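Local coordinates for ankyrin repeat-containing protein YAR1 (PDB 4BSZ) that is required for a normal rate of cell proliferation and probably binds unfolded protein, at residues S103-D116 with S139-Y152. Numbering follows the deposited sequence.
Sequences SLNGKLDVVKLLCD and SGKEEVETYFLKKY
Ser139 sets its CB 3.5 Å from Leu104 O. Lys141 CG lies 3.5 Å from Gly106 CA, in the Schellman motif that ends helix 98-104, and NZ makes a weak hydrogen bond to Leu104 O. Val144 spreads its two methyls: CG2 rests on Gly106 CA at 3.8 Å, while CG1 faces Val111 CG2. Leu108 CD1 packs beside Val144 and Tyr147 CB. Tyr147 is a knob among Val111, Lys112, Cys115 and Asp116. With CG anti to the backbone N (chi1 162°), its ring reaches to helix 108-117. Lys112 CG makes a CH-pi contact over one face, 4.1 Å from the ring centroid, and Lys151 CB lies over the opposite. Tyr147 OH donates to Asp116 OD1 at 2.7 Å, from above the carboxylate plane. A leucine here would probably leave Asp116 without this donor and Lys112 without its aromatic face. Phe148 takes Val111 CG1 at CE1 (3.8 Å) and Cys115 SG at its edge. Lys151 NZ forms a salt bridge with Asp116 OD1, the acceptor of Tyr147 OH. The contact joins the second ankyrin repeat to helix 142-151 by apolar packing between a weak lysine-to-carbonyl bond and a carboxylate gripped by a hydroxyl and by Lys151, which probably balances its charge.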
ATOM      1  N   SER B 103     -32.506   9.348 -19.531  1.00 48.72           N
ATOM      2  CA  SER B 103     -31.467   8.980 -18.571  1.00 48.48           C
ATOM      3  C   SER B 103     -30.598  10.175 -18.223  1.00 48.61           C
ATOM      4  O   SER B 103     -30.251  10.371 -17.069  1.00 48.65           O
ATOM      5  CB  SER B 103     -30.619   7.841 -19.108  1.00 48.54           C
ATOM      6  OG  SER B 103     -31.461   6.802 -19.568  1.00 48.79           O
ATOM      7  N   LEU B 104     -30.258  10.975 -19.227  1.00 49.42           N
ATOM      8  CA  LEU B 104     -29.535  12.216 -19.003  1.00 49.95           C
ATOM      9  C   LEU B 104     -30.293  13.126 -18.028  1.00 50.23           C
ATOM     10  O   LEU B 104     -29.706  13.728 -17.128  1.00 50.70           O
ATOM     11  CB  LEU B 104     -29.286  12.934 -20.330  1.00 51.41           C
ATOM     12  CG  LEU B 104     -28.582  14.285 -20.183  1.00 52.36           C
ATOM     13  CD1 LEU B 104     -27.363  14.400 -21.088  1.00 53.21           C
ATOM     14  CD2 LEU B 104     -29.549  15.419 -20.448  1.00 52.90           C
ATOM     15  N   ASN B 105     -31.606  13.211 -18.196  1.00 58.87           N
ATOM     16  CA  ASN B 105     -32.404  14.084 -17.350  1.00 59.51           C
ATOM     17  C   ASN B 105     -32.940  13.401 -16.102  1.00 59.48           C
ATOM     18  O   ASN B 105     -33.714  13.989 -15.349  1.00 60.29           O
ATOM     19  CB  ASN B 105     -33.533  14.724 -18.156  1.00 61.29           C
ATOM     20  CG  ASN B 105     -33.016  15.703 -19.192  1.00 61.80           C
ATOM     21  OD1 ASN B 105     -32.598  16.813 -18.857  1.00 62.71           O
ATOM     22  ND2 ASN B 105     -33.032  15.294 -20.455  1.00 61.52           N
ATOM     23  N   GLY B 106     -32.523  12.157 -15.887  1.00 54.38           N
ATOM     24  CA  GLY B 106     -32.850  11.433 -14.671  1.00 54.55           C
ATOM     25  C   GLY B 106     -34.325  11.224 -14.405  1.00 55.11           C
ATOM     26  O   GLY B 106     -34.771  11.293 -13.261  1.00 55.95           O
ATOM     27  N   LYS B 107     -35.085  10.963 -15.463  1.00 53.79           N
ATOM     28  CA  LYS B 107     -36.516  10.735 -15.349  1.00 54.54           C
ATOM     29  C   LYS B 107     -36.810   9.252 -15.143  1.00 54.57           C
ATOM     30  O   LYS B 107     -37.019   8.516 -16.114  1.00 54.31           O
ATOM     31  CB  LYS B 107     -37.213  11.239 -16.604  1.00 51.03           C
ATOM     32  CG  LYS B 107     -36.882  12.675 -16.933  1.00 51.20           C
ATOM     33  CD  LYS B 107     -37.275  13.616 -15.801  1.00 52.33           C
ATOM     34  CE  LYS B 107     -37.092  15.075 -16.213  1.00 52.90           C
ATOM     35  NZ  LYS B 107     -37.651  16.030 -15.220  1.00 54.45           N
ATOM     36  N   LEU B 108     -36.842   8.825 -13.879  1.00 51.62           N
ATOM     37  CA  LEU B 108     -36.991   7.409 -13.535  1.00 51.93           C
ATOM     38  C   LEU B 108     -38.288   6.729 -14.002  1.00 52.83           C
ATOM     39  O   LEU B 108     -38.249   5.609 -14.510  1.00 52.82           O
ATOM     40  CB  LEU B 108     -36.815   7.209 -12.029  1.00 60.76           C
ATOM     41  CG  LEU B 108     -36.692   5.764 -11.534  1.00 61.17           C
ATOM     42  CD1 LEU B 108     -35.690   5.004 -12.388  1.00 60.02           C
ATOM     43  CD2 LEU B 108     -36.286   5.737 -10.065  1.00 61.93           C
ATOM     44  N   ASP B 109     -39.427   7.395 -13.821  1.00 62.27           N
ATOM     45  CA  ASP B 109     -40.724   6.823 -14.187  1.00 63.48           C
ATOM     46  C   ASP B 109     -40.799   6.492 -15.683  1.00 62.84           C
ATOM     47  O   ASP B 109     -41.294   5.432 -16.085  1.00 63.58           O
ATOM     48  CB  ASP B 109     -41.857   7.769 -13.776  1.00100.96           C
ATOM     49  CG  ASP B 109     -41.520   9.236 -14.025  1.00100.31           C
ATOM     50  OD1 ASP B 109     -40.475   9.525 -14.657  1.00 98.80           O
ATOM     51  OD2 ASP B 109     -42.315  10.103 -13.595  1.00101.61           O
ATOM     52  N   VAL B 110     -40.296   7.410 -16.499  1.00 55.96           N
ATOM     53  CA  VAL B 110     -40.246   7.222 -17.940  1.00 55.51           C
ATOM     54  C   VAL B 110     -39.372   6.026 -18.287  1.00 55.07           C
ATOM     55  O   VAL B 110     -39.728   5.206 -19.141  1.00 55.64           O
ATOM     56  CB  VAL B 110     -39.684   8.472 -18.626  1.00 52.06           C
ATOM     57  CG1 VAL B 110     -39.257   8.159 -20.040  1.00 51.64           C
ATOM     58  CG2 VAL B 110     -40.715   9.585 -18.597  1.00 52.83           C
ATOM     59  N   VAL B 111     -38.229   5.934 -17.609  1.00 52.18           N
ATOM     60  CA  VAL B 111     -37.253   4.884 -17.869  1.00 51.86           C
ATOM     61  C   VAL B 111     -37.799   3.498 -17.550  1.00 53.01           C
ATOM     62  O   VAL B 111     -37.647   2.565 -18.345  1.00 53.47           O
ATOM     63  CB  VAL B 111     -35.941   5.136 -17.108  1.00 50.55           C
ATOM     64  CG1 VAL B 111     -35.015   3.925 -17.201  1.00 50.55           C
ATOM     65  CG2 VAL B 111     -35.255   6.397 -17.645  1.00 49.74           C
ATOM     66  N   LYS B 112     -38.445   3.361 -16.397  1.00 64.45           N
ATOM     67  CA  LYS B 112     -39.084   2.097 -16.053  1.00 65.96           C
ATOM     68  C   LYS B 112     -40.184   1.751 -17.064  1.00 67.09           C
ATOM     69  O   LYS B 112     -40.342   0.597 -17.450  1.00 68.22           O
ATOM     70  CB  LYS B 112     -39.649   2.139 -14.638  1.00 78.57           C
ATOM     71  CG  LYS B 112     -38.602   2.084 -13.559  1.00 78.00           C
ATOM     72  CD  LYS B 112     -39.256   1.978 -12.198  1.00 79.52           C
ATOM     73  CE  LYS B 112     -38.224   1.849 -11.089  1.00 79.21           C
ATOM     74  NZ  LYS B 112     -38.870   1.676  -9.753  1.00 81.07           N
ATOM     75  N   LEU B 113     -40.934   2.753 -17.502  1.00 57.38           N
ATOM     76  CA  LEU B 113     -41.964   2.520 -18.498  1.00 58.51           C
ATOM     77  C   LEU B 113     -41.349   2.029 -19.807  1.00 58.19           C
ATOM     78  O   LEU B 113     -41.798   1.038 -20.373  1.00 59.62           O
ATOM     79  CB  LEU B 113     -42.766   3.793 -18.738  1.00 56.98           C
ATOM     80  CG  LEU B 113     -43.988   3.686 -19.644  1.00 58.37           C
ATOM     81  CD1 LEU B 113     -44.975   2.658 -19.119  1.00 60.56           C
ATOM     82  CD2 LEU B 113     -44.633   5.041 -19.732  1.00 58.24           C
ATOM     83  N   LEU B 114     -40.311   2.716 -20.275  1.00 61.91           N
ATOM     84  CA  LEU B 114     -39.642   2.352 -21.523  1.00 61.84           C
ATOM     85  C   LEU B 114     -39.017   0.959 -21.494  1.00 62.62           C
ATOM     86  O   LEU B 114     -39.045   0.233 -22.489  1.00 63.74           O
ATOM     87  CB  LEU B 114     -38.568   3.385 -21.874  1.00 53.61           C
ATOM     88  CG  LEU B 114     -39.074   4.751 -22.334  1.00 53.17           C
ATOM     89  CD1 LEU B 114     -37.930   5.687 -22.651  1.00 52.05           C
ATOM     90  CD2 LEU B 114     -39.945   4.554 -23.554  1.00 54.30           C
ATOM     91  N   CYS B 115     -38.455   0.581 -20.356  1.00 70.02           N
ATOM     92  CA  CYS B 115     -37.684  -0.654 -20.286  1.00 70.71           C
ATOM     93  C   CYS B 115     -38.483  -1.864 -19.811  1.00 72.64           C
ATOM     94  O   CYS B 115     -38.227  -2.981 -20.252  1.00 73.98           O
ATOM     95  CB  CYS B 115     -36.448  -0.450 -19.414  1.00 64.27           C
ATOM     96  SG  CYS B 115     -35.343   0.843 -20.021  1.00 62.54           S
ATOM     97  N   ASP B 116     -39.447  -1.642 -18.920  1.00 63.65           N
ATOM     98  CA  ASP B 116     -40.228  -2.737 -18.342  1.00 65.79           C
ATOM     99  C   ASP B 116     -41.379  -3.165 -19.248  1.00 67.70           C
ATOM    100  O   ASP B 116     -41.525  -4.346 -19.561  1.00 69.66           O
ATOM    101  CB  ASP B 116     -40.777  -2.365 -16.958  1.00 83.61           C
ATOM    102  CG  ASP B 116     -39.680  -2.156 -15.922  1.00 82.28           C
ATOM    103  OD1 ASP B 116     -38.596  -2.761 -16.049  1.00 81.85           O
ATOM    104  OD2 ASP B 116     -39.908  -1.394 -14.960  1.00 81.90           O
ATOM    105  N   SER B 139     -24.333  11.968 -15.780  1.00 57.45           N
ATOM    106  CA  SER B 139     -25.077  13.130 -15.298  1.00 57.86           C
ATOM    107  C   SER B 139     -25.460  13.028 -13.821  1.00 57.86           C
ATOM    108  O   SER B 139     -26.302  13.795 -13.339  1.00 58.31           O
ATOM    109  CB  SER B 139     -26.343  13.349 -16.132  1.00 73.09           C
ATOM    110  OG  SER B 139     -26.050  14.046 -17.327  1.00 73.72           O
ATOM    111  N   GLY B 140     -24.856  12.075 -13.112  1.00 57.19           N
ATOM    112  CA  GLY B 140     -25.092  11.903 -11.688  1.00 57.46           C
ATOM    113  C   GLY B 140     -26.511  11.491 -11.320  1.00 57.05           C
ATOM    114  O   GLY B 140     -26.985  11.763 -10.216  1.00 57.76           O
ATOM    115  N   LYS B 141     -27.191  10.829 -12.248  1.00 63.80           N
ATOM    116  CA  LYS B 141     -28.545  10.349 -12.006  1.00 63.62           C
ATOM    117  C   LYS B 141     -28.485   8.911 -11.491  1.00 63.34           C
ATOM    118  O   LYS B 141     -28.797   7.952 -12.201  1.00 62.83           O
ATOM    119  CB  LYS B 141     -29.413  10.487 -13.269  1.00 50.70           C
ATOM    120  CG  LYS B 141     -29.526  11.936 -13.793  1.00 51.19           C
ATOM    121  CD  LYS B 141     -29.778  12.934 -12.651  1.00 52.29           C
ATOM    122  CE  LYS B 141     -30.470  14.223 -13.106  1.00 53.04           C
ATOM    123  NZ  LYS B 141     -29.623  15.087 -13.974  1.00 53.33           N
ATOM    124  N   GLU B 142     -28.070   8.796 -10.233  1.00 54.90           N
ATOM    125  CA  GLU B 142     -27.827   7.524  -9.566  1.00 54.93           C
ATOM    126  C   GLU B 142     -29.040   6.605  -9.439  1.00 55.08           C
ATOM    127  O   GLU B 142     -28.888   5.387  -9.420  1.00 55.02           O
ATOM    128  CB  GLU B 142     -27.212   7.778  -8.193  1.00 71.86           C
ATOM    129  CG  GLU B 142     -25.812   8.387  -8.235  1.00 71.98           C
ATOM    130  CD  GLU B 142     -24.740   7.405  -8.709  1.00 71.47           C
ATOM    131  OE1 GLU B 142     -25.076   6.246  -9.051  1.00 71.01           O
ATOM    132  OE2 GLU B 142     -23.550   7.792  -8.734  1.00 71.80           O
ATOM    133  N   GLU B 143     -30.241   7.174  -9.352  1.00 62.56           N
ATOM    134  CA  GLU B 143     -31.463   6.370  -9.269  1.00 63.04           C
ATOM    135  C   GLU B 143     -31.713   5.590 -10.557  1.00 62.33           C
ATOM    136  O   GLU B 143     -32.008   4.396 -10.523  1.00 62.68           O
ATOM    137  CB  GLU B 143     -32.666   7.244  -8.947  1.00126.54           C
ATOM    138  CG  GLU B 143     -32.706   7.718  -7.519  1.00127.91           C
ATOM    139  CD  GLU B 143     -34.103   8.093  -7.090  1.00129.37           C
ATOM    140  OE1 GLU B 143     -34.863   8.621  -7.932  1.00129.17           O
ATOM    141  OE2 GLU B 143     -34.444   7.846  -5.915  1.00130.92           O
ATOM    142  N   VAL B 144     -31.587   6.275 -11.691  1.00 54.10           N
ATOM    143  CA  VAL B 144     -31.709   5.643 -12.996  1.00 53.64           C
ATOM    144  C   VAL B 144     -30.597   4.616 -13.232  1.00 53.42           C
ATOM    145  O   VAL B 144     -30.824   3.544 -13.808  1.00 53.67           O
ATOM    146  CB  VAL B 144     -31.679   6.688 -14.112  1.00 48.91           C
ATOM    147  CG1 VAL B 144     -31.817   6.025 -15.479  1.00 48.74           C
ATOM    148  CG2 VAL B 144     -32.788   7.695 -13.895  1.00 49.34           C
ATOM    149  N   GLU B 145     -29.396   4.941 -12.770  1.00 48.96           N
ATOM    150  CA  GLU B 145     -28.258   4.066 -12.986  1.00 48.94           C
ATOM    151  C   GLU B 145     -28.375   2.783 -12.178  1.00 49.53           C
ATOM    152  O   GLU B 145     -28.043   1.698 -12.660  1.00 49.85           O
ATOM    153  CB  GLU B 145     -26.944   4.795 -12.678  1.00 63.00           C
ATOM    154  CG  GLU B 145     -25.689   3.965 -12.916  1.00 63.21           C
ATOM    155  CD  GLU B 145     -25.463   3.592 -14.383  1.00 63.30           C
ATOM    156  OE1 GLU B 145     -26.273   3.958 -15.260  1.00 63.11           O
ATOM    157  OE2 GLU B 145     -24.451   2.921 -14.661  1.00 63.78           O
ATOM    158  N   THR B 146     -28.867   2.902 -10.953  1.00 57.59           N
ATOM    159  CA  THR B 146     -28.987   1.732 -10.102  1.00 58.43           C
ATOM    160  C   THR B 146     -30.069   0.812 -10.653  1.00 59.04           C
ATOM    161  O   THR B 146     -29.957  -0.413 -10.567  1.00 59.80           O
ATOM    162  CB  THR B 146     -29.253   2.114  -8.648  1.00 72.50           C
ATOM    163  OG1 THR B 146     -28.184   2.946  -8.182  1.00 72.18           O
ATOM    164  CG2 THR B 146     -29.318   0.876  -7.778  1.00 73.60           C
ATOM    165  N   TYR B 147     -31.097   1.407 -11.255  1.00 53.55           N
ATOM    166  CA  TYR B 147     -32.164   0.632 -11.888  1.00 54.30           C
ATOM    167  C   TYR B 147     -31.618  -0.208 -13.039  1.00 54.29           C
ATOM    168  O   TYR B 147     -31.970  -1.380 -13.185  1.00 55.41           O
ATOM    169  CB  TYR B 147     -33.280   1.548 -12.398  1.00 68.78           C
ATOM    170  CG  TYR B 147     -34.176   0.875 -13.413  1.00 69.44           C
ATOM    171  CD1 TYR B 147     -35.172  -0.007 -13.015  1.00 70.94           C
ATOM    172  CD2 TYR B 147     -34.018   1.113 -14.770  1.00 68.85           C
ATOM    173  CE1 TYR B 147     -35.981  -0.630 -13.939  1.00 71.83           C
ATOM    174  CE2 TYR B 147     -34.820   0.492 -15.701  1.00 69.69           C
ATOM    175  CZ  TYR B 147     -35.803  -0.376 -15.284  1.00 71.17           C
ATOM    176  OH  TYR B 147     -36.611  -0.990 -16.225  1.00 72.28           O
ATOM    177  N   PHE B 148     -30.772   0.409 -13.862  1.00 51.25           N
ATOM    178  CA  PHE B 148     -30.157  -0.277 -14.988  1.00 51.53           C
ATOM    179  C   PHE B 148     -29.337  -1.479 -14.516  1.00 52.32           C
ATOM    180  O   PHE B 148     -29.437  -2.570 -15.072  1.00 53.44           O
ATOM    181  CB  PHE B 148     -29.264   0.683 -15.784  1.00 50.53           C
ATOM    182  CG  PHE B 148     -30.015   1.606 -16.722  1.00 50.15           C
ATOM    183  CD1 PHE B 148     -31.207   1.218 -17.311  1.00 50.73           C
ATOM    184  CD2 PHE B 148     -29.506   2.862 -17.025  1.00 49.43           C
ATOM    185  CE1 PHE B 148     -31.883   2.075 -18.172  1.00 50.48           C
ATOM    186  CE2 PHE B 148     -30.181   3.723 -17.884  1.00 49.24           C
ATOM    187  CZ  PHE B 148     -31.365   3.330 -18.455  1.00 49.70           C
ATOM    188  N   LEU B 149     -28.534  -1.283 -13.481  1.00 56.28           N
ATOM    189  CA  LEU B 149     -27.623  -2.333 -13.040  1.00 57.05           C
ATOM    190  C   LEU B 149     -28.328  -3.549 -12.405  1.00 58.41           C
ATOM    191  O   LEU B 149     -27.766  -4.652 -12.384  1.00 59.48           O
ATOM    192  CB  LEU B 149     -26.534  -1.757 -12.121  1.00 52.01           C
ATOM    193  CG  LEU B 149     -25.660  -0.644 -12.730  1.00 51.13           C
ATOM    194  CD1 LEU B 149     -24.652  -0.129 -11.725  1.00 50.93           C
ATOM    195  CD2 LEU B 149     -24.952  -1.113 -13.981  1.00 51.62           C
ATOM    196  N   LYS B 150     -29.550  -3.343 -11.902  1.00 63.40           N
ATOM    197  CA  LYS B 150     -30.395  -4.428 -11.386  1.00 65.05           C
ATOM    198  C   LYS B 150     -31.089  -5.144 -12.524  1.00 66.06           C
ATOM    199  O   LYS B 150     -31.064  -6.364 -12.620  1.00 67.66           O
ATOM    200  CB  LYS B 150     -31.472  -3.879 -10.447  1.00 58.64           C
ATOM    201  CG  LYS B 150     -31.007  -3.632  -9.027  1.00 58.71           C
ATOM    202  CD  LYS B 150     -31.954  -2.704  -8.288  1.00 58.85           C
ATOM    203  CE  LYS B 150     -31.545  -2.560  -6.831  1.00 59.43           C
ATOM    204  NZ  LYS B 150     -32.507  -1.716  -6.065  1.00 60.11           N
ATOM    205  N   LYS B 151     -31.726  -4.355 -13.377  1.00 65.00           N
ATOM    206  CA  LYS B 151     -32.514  -4.861 -14.483  1.00 66.03           C
ATOM    207  C   LYS B 151     -31.689  -5.673 -15.472  1.00 66.77           C
ATOM    208  O   LYS B 151     -32.099  -6.748 -15.896  1.00 68.63           O
ATOM    209  CB  LYS B 151     -33.168  -3.691 -15.215  1.00 58.27           C
ATOM    210  CG  LYS B 151     -34.278  -4.092 -16.154  1.00 59.50           C
ATOM    211  CD  LYS B 151     -35.421  -4.715 -15.388  1.00 61.14           C
ATOM    212  CE  LYS B 151     -36.537  -5.045 -16.339  1.00 62.53           C
ATOM    213  NZ  LYS B 151     -36.736  -3.870 -17.229  1.00 61.11           N
ATOM    214  N   TYR B 152     -30.526  -5.159 -15.850  1.00 66.76           N
ATOM    215  CA  TYR B 152     -29.743  -5.811 -16.887  1.00 67.72           C
ATOM    216  C   TYR B 152     -28.417  -6.373 -16.384  1.00 68.05           C
ATOM    217  O   TYR B 152     -27.887  -5.963 -15.343  1.00 67.05           O
ATOM    218  CB  TYR B 152     -29.525  -4.866 -18.062  1.00 65.60           C
ATOM    219  CG  TYR B 152     -30.823  -4.316 -18.632  1.00 65.41           C
ATOM    220  CD1 TYR B 152     -31.582  -5.056 -19.532  1.00 67.09           C
ATOM    221  CD2 TYR B 152     -31.292  -3.053 -18.262  1.00 63.81           C
ATOM    222  CE1 TYR B 152     -32.759  -4.558 -20.049  1.00 67.06           C
ATOM    223  CE2 TYR B 152     -32.477  -2.543 -18.784  1.00 63.79           C
ATOM    224  CZ  TYR B 152     -33.203  -3.302 -19.672  1.00 65.36           C
ATOM    225  OH  TYR B 152     -34.381  -2.801 -20.188  1.00 65.47           O
TER